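Local coordinates for vesicular integral-membrane protein VIP36 (Canis lupus familiaris, PDB 2DUR) that acts as a calcium-dependent lectin of the early secretory pathway, binding high-mannose glycans and helping to transport and sort the glycoproteins that carry them, at residues A[118-124]-A[142-147]; A[112-116]-A[157-161]; A[195-200]-A[244-249]. All blocks are in the same frame, centred on the assembly; numbering follows the deposited sequence.

Contact 1. Residues A[118-124]-A[142-147]; sequences NDETTER and HSKDGR. With CA (calcium ion), chain E; MAN (alpha-D-mannopyranose), chain C.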
# COMPACT_ATOMS: atom_id res chain seq x y z
N ASN A 118 1.29 -18.18 -4.82
CA ASN A 118 0.60 -18.76 -5.98
C ASN A 118 1.57 -19.51 -6.88
O ASN A 118 1.19 -20.45 -7.59
CB ASN A 118 -0.06 -17.66 -6.78
CG ASN A 118 -1.19 -17.01 -6.05
OD1 ASN A 118 -0.99 -16.09 -5.25
ND2 ASN A 118 -2.41 -17.47 -6.30
N ASP A 119 2.82 -19.07 -6.86
CA ASP A 119 3.86 -19.59 -7.73
C ASP A 119 4.40 -20.93 -7.23
O ASP A 119 5.09 -21.00 -6.20
CB ASP A 119 4.98 -18.55 -7.83
CG ASP A 119 6.08 -18.94 -8.78
OD1 ASP A 119 6.01 -20.02 -9.43
OD2 ASP A 119 7.04 -18.14 -8.86
N GLU A 120 4.09 -21.97 -8.00
CA GLU A 120 4.51 -23.33 -7.66
C GLU A 120 6.01 -23.52 -7.72
O GLU A 120 6.55 -24.46 -7.12
CB GLU A 120 3.81 -24.34 -8.56
CG GLU A 120 2.36 -24.51 -8.13
CD GLU A 120 1.47 -25.04 -9.23
OE1 GLU A 120 0.99 -26.19 -9.08
OE2 GLU A 120 1.21 -24.30 -10.22
N THR A 121 6.71 -22.64 -8.43
CA THR A 121 8.16 -22.72 -8.50
C THR A 121 8.83 -21.49 -7.89
O THR A 121 9.95 -21.11 -8.28
CB THR A 121 8.65 -22.96 -9.96
OG1 THR A 121 8.24 -21.86 -10.79
CG2 THR A 121 8.11 -24.28 -10.52
N THR A 122 8.16 -20.87 -6.92
CA THR A 122 8.71 -19.70 -6.24
C THR A 122 10.06 -19.96 -5.58
O THR A 122 10.31 -21.04 -5.05
CB THR A 122 7.72 -19.12 -5.20
OG1 THR A 122 8.23 -17.86 -4.72
CG2 THR A 122 7.49 -20.08 -4.01
N GLU A 123 10.92 -18.94 -5.63
CA GLU A 123 12.18 -18.91 -4.89
C GLU A 123 12.09 -17.96 -3.68
O GLU A 123 13.10 -17.68 -3.04
CB GLU A 123 13.35 -18.49 -5.80
CG GLU A 123 13.65 -19.46 -6.95
CD GLU A 123 14.89 -19.05 -7.76
OE1 GLU A 123 15.08 -17.83 -8.01
OE2 GLU A 123 15.67 -19.95 -8.16
N ARG A 124 10.88 -17.49 -3.38
CA ARG A 124 10.66 -16.55 -2.29
C ARG A 124 10.00 -17.23 -1.07
O ARG A 124 9.28 -18.22 -1.21
CB ARG A 124 9.84 -15.35 -2.79
CG ARG A 124 10.62 -14.47 -3.76
CD ARG A 124 9.84 -13.31 -4.39
NE ARG A 124 8.98 -13.74 -5.48
CZ ARG A 124 8.07 -12.98 -6.07
NH1 ARG A 124 7.92 -11.72 -5.67
NH2 ARG A 124 7.31 -13.47 -7.04
N HIS A 142 -0.69 -12.46 -11.12
CA HIS A 142 -1.09 -12.91 -9.77
C HIS A 142 -0.68 -14.35 -9.53
O HIS A 142 -0.20 -14.72 -8.46
CB HIS A 142 -2.60 -12.73 -9.61
CG HIS A 142 -3.11 -13.28 -8.31
ND1 HIS A 142 -3.08 -12.56 -7.13
CD2 HIS A 142 -3.62 -14.49 -8.00
CE1 HIS A 142 -3.57 -13.30 -6.16
NE2 HIS A 142 -3.89 -14.48 -6.65
N SER A 143 -0.81 -15.17 -10.57
CA SER A 143 -0.45 -16.59 -10.46
C SER A 143 1.03 -16.85 -10.17
O SER A 143 1.39 -17.95 -9.73
CB SER A 143 -0.86 -17.31 -11.74
OG SER A 143 0.06 -17.05 -12.79
N LYS A 144 1.91 -15.87 -10.45
CA LYS A 144 3.34 -16.00 -10.17
C LYS A 144 3.79 -14.99 -9.11
O LYS A 144 4.98 -14.66 -9.01
CB LYS A 144 4.18 -15.92 -11.47
CG LYS A 144 3.78 -16.98 -12.52
CD LYS A 144 4.22 -18.40 -12.13
CE LYS A 144 5.70 -18.60 -12.40
NZ LYS A 144 6.18 -20.01 -12.07
N ASP A 145 2.83 -14.52 -8.30
CA ASP A 145 3.11 -13.54 -7.24
C ASP A 145 3.88 -12.32 -7.77
O ASP A 145 4.78 -11.79 -7.11
CB ASP A 145 3.89 -14.20 -6.09
CG ASP A 145 3.23 -15.49 -5.60
OD1 ASP A 145 3.87 -16.55 -5.68
OD2 ASP A 145 2.05 -15.44 -5.24
N GLY A 146 3.54 -11.92 -8.99
CA GLY A 146 4.17 -10.75 -9.61
C GLY A 146 5.64 -10.86 -9.89
O GLY A 146 6.34 -9.86 -9.92
N ARG A 147 6.12 -12.09 -10.11
CA ARG A 147 7.53 -12.35 -10.30
C ARG A 147 8.18 -11.41 -11.31
O ARG A 147 9.26 -10.85 -11.05
CB ARG A 147 7.75 -13.78 -10.76
CG ARG A 147 9.24 -14.13 -10.74
CD ARG A 147 9.57 -15.33 -11.53
NE ARG A 147 9.23 -16.51 -10.76
CZ ARG A 147 9.46 -17.75 -11.16
NH1 ARG A 147 10.02 -17.96 -12.34
NH2 ARG A 147 9.10 -18.76 -10.40
CA CA E . 0.26 -14.46 -4.05
C1 MAN C . -8.20 -18.84 -6.27
C2 MAN C . -7.76 -17.74 -7.23
C3 MAN C . -6.34 -17.26 -6.89
C4 MAN C . -6.19 -16.94 -5.40
C5 MAN C . -6.53 -18.20 -4.63
C6 MAN C . -6.34 -18.03 -3.12
O1 MAN C . -7.62 -20.08 -6.65
O2 MAN C . -8.65 -16.65 -7.09
O3 MAN C . -6.01 -16.14 -7.70
O4 MAN C . -4.88 -16.52 -5.07
O5 MAN C . -7.90 -18.47 -4.92
O6 MAN C . -7.29 -17.12 -2.61
O HOH W 1 6.71 -16.37 -6.40
O HOH W 2 6.20 -9.42 -6.36
O HOH W 3 -0.24 -13.08 -6.00
O HOH W 4 -1.90 -13.96 -3.02

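Contact 2. Residues A[112-116]-A[157-161]; sequences FLDTY and DFRNR. With CA (calcium ion), chain E.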
# COMPACT_ATOMS: atom_id res chain seq x y z
N PHE A 112 2.85 -4.32 -2.29
CA PHE A 112 2.03 -5.51 -2.08
C PHE A 112 2.48 -6.23 -0.83
O PHE A 112 3.67 -6.47 -0.68
CB PHE A 112 2.21 -6.48 -3.25
CG PHE A 112 1.86 -5.91 -4.59
CD1 PHE A 112 0.66 -5.23 -4.79
CD2 PHE A 112 2.76 -6.04 -5.64
CE1 PHE A 112 0.33 -4.72 -6.06
CE2 PHE A 112 2.43 -5.58 -6.91
CZ PHE A 112 1.23 -4.90 -7.11
N LEU A 113 1.53 -6.66 -0.00
CA LEU A 113 1.81 -7.50 1.17
C LEU A 113 1.10 -8.82 0.84
O LEU A 113 -0.10 -8.98 1.10
CB LEU A 113 1.22 -6.85 2.43
CG LEU A 113 1.95 -5.62 2.97
CD1 LEU A 113 1.61 -4.42 2.13
CD2 LEU A 113 1.52 -5.37 4.41
N ASP A 114 1.85 -9.73 0.22
CA ASP A 114 1.29 -10.95 -0.38
C ASP A 114 1.48 -12.11 0.60
O ASP A 114 2.61 -12.41 0.97
CB ASP A 114 2.04 -11.22 -1.71
CG ASP A 114 1.46 -12.38 -2.52
OD1 ASP A 114 1.82 -12.53 -3.72
OD2 ASP A 114 0.64 -13.15 -1.96
N THR A 115 0.39 -12.76 1.02
CA THR A 115 0.46 -13.79 2.04
C THR A 115 0.36 -15.22 1.52
O THR A 115 0.45 -16.17 2.29
CB THR A 115 -0.67 -13.62 3.06
OG1 THR A 115 -1.92 -13.73 2.38
CG2 THR A 115 -0.62 -12.25 3.79
N TYR A 116 0.15 -15.40 0.21
CA TYR A 116 -0.05 -16.73 -0.34
C TYR A 116 0.84 -16.98 -1.57
O TYR A 116 0.71 -16.23 -2.54
CB TYR A 116 -1.52 -16.92 -0.74
CG TYR A 116 -1.78 -18.26 -1.36
CD1 TYR A 116 -1.61 -19.44 -0.62
CD2 TYR A 116 -2.17 -18.36 -2.70
CE1 TYR A 116 -1.83 -20.67 -1.20
CE2 TYR A 116 -2.40 -19.61 -3.28
CZ TYR A 116 -2.21 -20.76 -2.52
OH TYR A 116 -2.42 -22.00 -3.08
N ASP A 157 7.15 -11.37 8.33
CA ASP A 157 6.24 -12.22 9.10
C ASP A 157 5.21 -11.33 9.77
O ASP A 157 5.38 -10.92 10.93
CB ASP A 157 7.06 -13.03 10.13
CG ASP A 157 6.21 -13.98 10.96
OD1 ASP A 157 5.01 -14.16 10.67
OD2 ASP A 157 6.76 -14.56 11.93
N PHE A 158 4.15 -10.98 9.04
CA PHE A 158 3.19 -10.02 9.57
C PHE A 158 1.82 -10.58 9.92
O PHE A 158 0.97 -9.85 10.43
CB PHE A 158 3.05 -8.78 8.67
CG PHE A 158 2.61 -9.09 7.26
CD1 PHE A 158 3.52 -9.03 6.22
CD2 PHE A 158 1.27 -9.40 6.99
CE1 PHE A 158 3.12 -9.30 4.89
CE2 PHE A 158 0.86 -9.67 5.67
CZ PHE A 158 1.77 -9.62 4.64
N ARG A 159 1.59 -11.86 9.67
CA ARG A 159 0.27 -12.43 9.86
C ARG A 159 0.07 -13.00 11.25
O ARG A 159 0.97 -13.68 11.79
CB ARG A 159 0.03 -13.52 8.82
CG ARG A 159 -1.39 -13.84 8.65
CD ARG A 159 -1.59 -14.71 7.42
NE ARG A 159 -2.84 -15.41 7.61
CZ ARG A 159 -3.00 -16.47 8.38
NH1 ARG A 159 -1.97 -17.00 9.04
NH2 ARG A 159 -4.20 -17.01 8.50
N ASN A 160 -1.09 -12.73 11.84
CA ASN A 160 -1.50 -13.39 13.08
C ASN A 160 -0.52 -13.12 14.21
O ASN A 160 -0.21 -14.03 14.99
CB ASN A 160 -1.64 -14.91 12.88
CG ASN A 160 -3.01 -15.32 12.31
OD1 ASN A 160 -3.93 -14.52 12.25
ND2 ASN A 160 -3.13 -16.58 11.91
N ARG A 161 -0.04 -11.89 14.29
CA ARG A 161 0.86 -11.49 15.38
C ARG A 161 0.09 -11.09 16.65
O ARG A 161 -1.03 -10.59 16.57
CB ARG A 161 1.79 -10.36 14.93
CG ARG A 161 2.57 -10.65 13.64
CD ARG A 161 3.41 -11.94 13.71
NE ARG A 161 4.37 -11.90 14.82
CZ ARG A 161 5.65 -11.54 14.72
NH1 ARG A 161 6.20 -11.19 13.55
NH2 ARG A 161 6.42 -11.53 15.81
CA CA E . 0.26 -14.46 -4.05
O HOH W 4 -1.90 -13.96 -3.02
O HOH W 3 -0.24 -13.08 -6.00

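Contact 3. Residues A[195-200]-A[244-249]; sequences TGVRLP and IEPSVN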
# COMPACT_ATOMS: atom_id res chain seq x y z
N THR A 195 16.55 3.47 -5.24
CA THR A 195 16.59 4.83 -5.74
C THR A 195 16.26 4.81 -7.24
O THR A 195 16.13 3.74 -7.83
CB THR A 195 17.99 5.47 -5.53
OG1 THR A 195 18.98 4.61 -6.12
CG2 THR A 195 18.26 5.65 -4.02
N GLY A 196 16.11 6.00 -7.80
CA GLY A 196 15.82 6.16 -9.22
C GLY A 196 14.35 5.98 -9.53
O GLY A 196 13.99 5.78 -10.68
N VAL A 197 13.51 6.05 -8.50
CA VAL A 197 12.07 5.90 -8.69
C VAL A 197 11.44 7.25 -9.01
O VAL A 197 11.53 8.18 -8.21
CB VAL A 197 11.42 5.26 -7.45
CG1 VAL A 197 9.90 5.28 -7.55
CG2 VAL A 197 11.96 3.84 -7.21
N ARG A 198 10.80 7.35 -10.19
CA ARG A 198 10.18 8.60 -10.66
C ARG A 198 8.67 8.49 -10.56
O ARG A 198 8.08 7.62 -11.18
CB ARG A 198 10.58 8.92 -12.12
CG ARG A 198 12.07 9.19 -12.32
CD ARG A 198 12.45 9.62 -13.77
NE ARG A 198 11.62 10.65 -14.41
CZ ARG A 198 11.66 11.96 -14.18
NH1 ARG A 198 12.49 12.47 -13.27
NH2 ARG A 198 10.86 12.78 -14.85
N LEU A 199 8.07 9.33 -9.73
CA LEU A 199 6.61 9.38 -9.56
C LEU A 199 6.15 10.82 -9.58
O LEU A 199 6.83 11.70 -9.03
CB LEU A 199 6.22 8.76 -8.22
CG LEU A 199 6.49 7.25 -8.06
CD1 LEU A 199 6.26 6.82 -6.61
CD2 LEU A 199 5.63 6.41 -8.99
N PRO A 200 4.99 11.08 -10.22
CA PRO A 200 4.44 12.44 -10.20
C PRO A 200 3.74 12.79 -8.89
O PRO A 200 3.41 11.90 -8.09
CB PRO A 200 3.42 12.40 -11.34
CG PRO A 200 2.92 10.97 -11.29
CD PRO A 200 4.14 10.16 -11.01
N ILE A 244 5.19 14.09 -14.45
CA ILE A 244 6.21 13.03 -14.42
C ILE A 244 5.56 11.68 -14.74
O ILE A 244 4.53 11.33 -14.16
CB ILE A 244 6.97 12.98 -13.06
CG1 ILE A 244 7.73 14.29 -12.82
CG2 ILE A 244 7.91 11.75 -12.98
CD1 ILE A 244 8.15 14.50 -11.37
N GLU A 245 6.15 10.94 -15.66
CA GLU A 245 5.65 9.60 -15.99
C GLU A 245 6.24 8.60 -15.00
O GLU A 245 7.45 8.58 -14.79
CB GLU A 245 6.05 9.22 -17.41
CG GLU A 245 5.51 10.18 -18.47
CD GLU A 245 3.99 10.12 -18.61
OE1 GLU A 245 3.44 9.00 -18.58
OE2 GLU A 245 3.36 11.19 -18.74
N PRO A 246 5.39 7.75 -14.39
CA PRO A 246 5.93 6.76 -13.46
C PRO A 246 6.96 5.90 -14.17
O PRO A 246 6.70 5.35 -15.24
CB PRO A 246 4.69 5.93 -13.06
CG PRO A 246 3.55 6.86 -13.27
CD PRO A 246 3.92 7.67 -14.50
N SER A 247 8.16 5.79 -13.59
CA SER A 247 9.23 5.01 -14.22
C SER A 247 10.32 4.78 -13.20
O SER A 247 10.23 5.28 -12.06
CB SER A 247 9.81 5.73 -15.44
OG SER A 247 10.54 6.87 -15.04
N VAL A 248 11.32 4.00 -13.59
CA VAL A 248 12.47 3.74 -12.72
C VAL A 248 13.72 3.84 -13.57
O VAL A 248 13.78 3.27 -14.66
CB VAL A 248 12.40 2.36 -12.04
CG1 VAL A 248 13.61 2.16 -11.07
CG2 VAL A 248 11.06 2.20 -11.28
N ASN A 249 14.68 4.64 -13.10
CA ASN A 249 16.01 4.66 -13.71
C ASN A 249 16.87 3.60 -13.03
O ASN A 249 16.81 3.46 -11.80
CB ASN A 249 16.66 6.03 -13.53
CG ASN A 249 15.86 7.14 -14.15
OD1 ASN A 249 15.25 6.95 -15.21
ND2 ASN A 249 15.85 8.31 -13.50
O HOH W 5 16.68 1.71 -9.60
O HOH W 6 8.56 12.13 -17.23
O HOH W 7 9.78 9.29 -15.81

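Contact 1. Residues A[118-124]-A[142-147]
The calcium and mannose site of this lectin domain is built where two loops meet, and Asn118 and Asp145 bind the calcium ion side by side. Asn118 gives OD1 to the metal, while Asp145 offers OD2 at 2.4 Å; Asp114, the backbone oxygen of Tyr116 and two waters complete the shell. The amide of Asn118 thus works at both ends: with OD1 held on the metal, ND2 is turned outward and donates an almost straight bond (172°) to O4 of the mannose, 2.9 Å away. His142 reaches the same O4 from NE2 at 2.8 Å, with the sugar oxygen at the edge of the imidazole and in its plane. The ring stands 63° from the Asn118 amide plane, and both N-H groups converge on O4; Asp83, Asp213 and Leu214 also hydrogen-bond the sugar.

The Asp145 carboxylate also ties the two loops together. OD2 takes the backbone N of Asn118 on its syn lone pair, and OD1 accepts N of Asp119 at 3.0 Å. Asp119 continues the network. With CG anti to the backbone N (chi1 -176°), its carboxylate reaches across to two basic chains: Lys144 NZ comes from above the carboxylate plane to OD1 at 2.6 Å, and Arg147 NH2 meets the syn lone pair of OD2 at 2.6 Å. OD1 additionally closes an Asx turn with N of Thr121. Arg124 NH2 binds Asp145 O from above the carbonyl plane, and one water joins the Asp119, Thr122 and Asp145 side chains. Such a metal shell, in which one asparagine serves both calcium and sugar, is the hallmark of the legume-type (L-type) lectin carbohydrate site.

Contact 2. Residues A[112-116]-A[157-161]
The Phe158 ring has Leu113 CD2 over one face, 4.2 Å above the ring plane and displaced toward the rim, while the backbone N of Asp114 lies at its edge. Leu113 CB lies 3.6 Å from Phe158 CZ. Thr115 CG2 comes obliquely to Phe158 CE2 at 3.5 Å, the two side chains crossing at about a right angle. The Phe158 ring end is therefore gripped between Leu113 at the strand's end and Thr115 just after it, without a hydrogen bond across the contact. Phe158 CG sits between the backbone N and the carbonyl carbon (chi1 59°), a torsion that turns the ring toward segment 112-116; Ile129 and Val72, on strands 128-135 and 64-73, add to the surroundings.

Between Leu113 and Thr115, Asp114 starts off in the other direction, and its OD1 and OD2 both bind the calcium ion at 2.5 Å. Its OD2 also accepts the backbone N of Tyr116, an Asx turn; the Tyr116 carbonyl oxygen binds the same metal at 2.4 Å. Phe158 thus joins loop 157-161 to the strand's end, whose bidentate aspartate and nearby backbone carbonyl are characteristic of the L-type lectin calcium site.

Contact 3. Residues A[195-200]-A[244-249]
Arg198 leaves its strand with CG anti to the carbonyl carbon (chi1 -64°) and then bends at chi3 (47°), a course that lays the guanidinium over Ile244 and beside Ser247. Ile244 CG2, itself anti to the backbone N, lies over one face of that group, 3.6 Å from Arg198 NH2, and the two side chains cross at about a right angle. Farther back along the arginine chain, CD runs past Asn249 ND2 on one flank and Ser247 OG on another. The guanidinium's link to Ser247 OG runs through water: a molecule in the guanidinium plane accepts from Arg198 NE at 2.7 Å, donates to Glu245 O and also bonds to Ser247 OG.

Beneath these side chains the backbones form a short antiparallel ladder. Arg198 and Ser247 are a hydrogen-bonded pair, N of Arg198 to O of Ser247 at 2.8 Å and N of Ser247 to O of Arg198 at 3.0 Å, whereas Val197 and Val248 form the neighbouring non-hydrogen-bonded pair. Strand 247-248 is in this way added as the outermost strand on the edge of the eight-stranded sheet of the lectin sandwich, next to strand 189-198. The pairing extends past the ladder to Gly196, whose O accepts from Asn249 N at 2.8 Å. Gly196 has a positive phi (81°), a conformation that favours glycine.

On the opposite side of the ladder from Arg198, Val197 and Val248 touch only loosely through their CG2 methyls; Val248 and Pro246 also pack on Val133 of strand 128-135. Toward Pro200 the contact becomes apolar: Pro200 CB approaches Ile244 CB at 4.0 Å, Pro200 CD meets Pro246 CG with the two side chains crossing at about a right angle, and Leu199 CD2 leans on Pro246 CB.

In the fold
Contacts 1 and 2 are two halves of one calcium site: their centres lie about 15 Å apart, both supply ligands to the same ion, and two metal-bound waters belong to each. Along the chain contact 1 is nested inside the loop that contact 2 closes, and loops 118-124, 142-147 and 157-161 all gather near the end of strand 109-114 in the seven-stranded sheet. Contact 3 follows later in the sequence, about 25 Å from contact 1 and 27 Å from contact 2 between centres, at the edge of the eight-stranded sheet. The sugar-binding end is thus separate from the edge where the C-terminal part of this lumenal domain joins the sandwich.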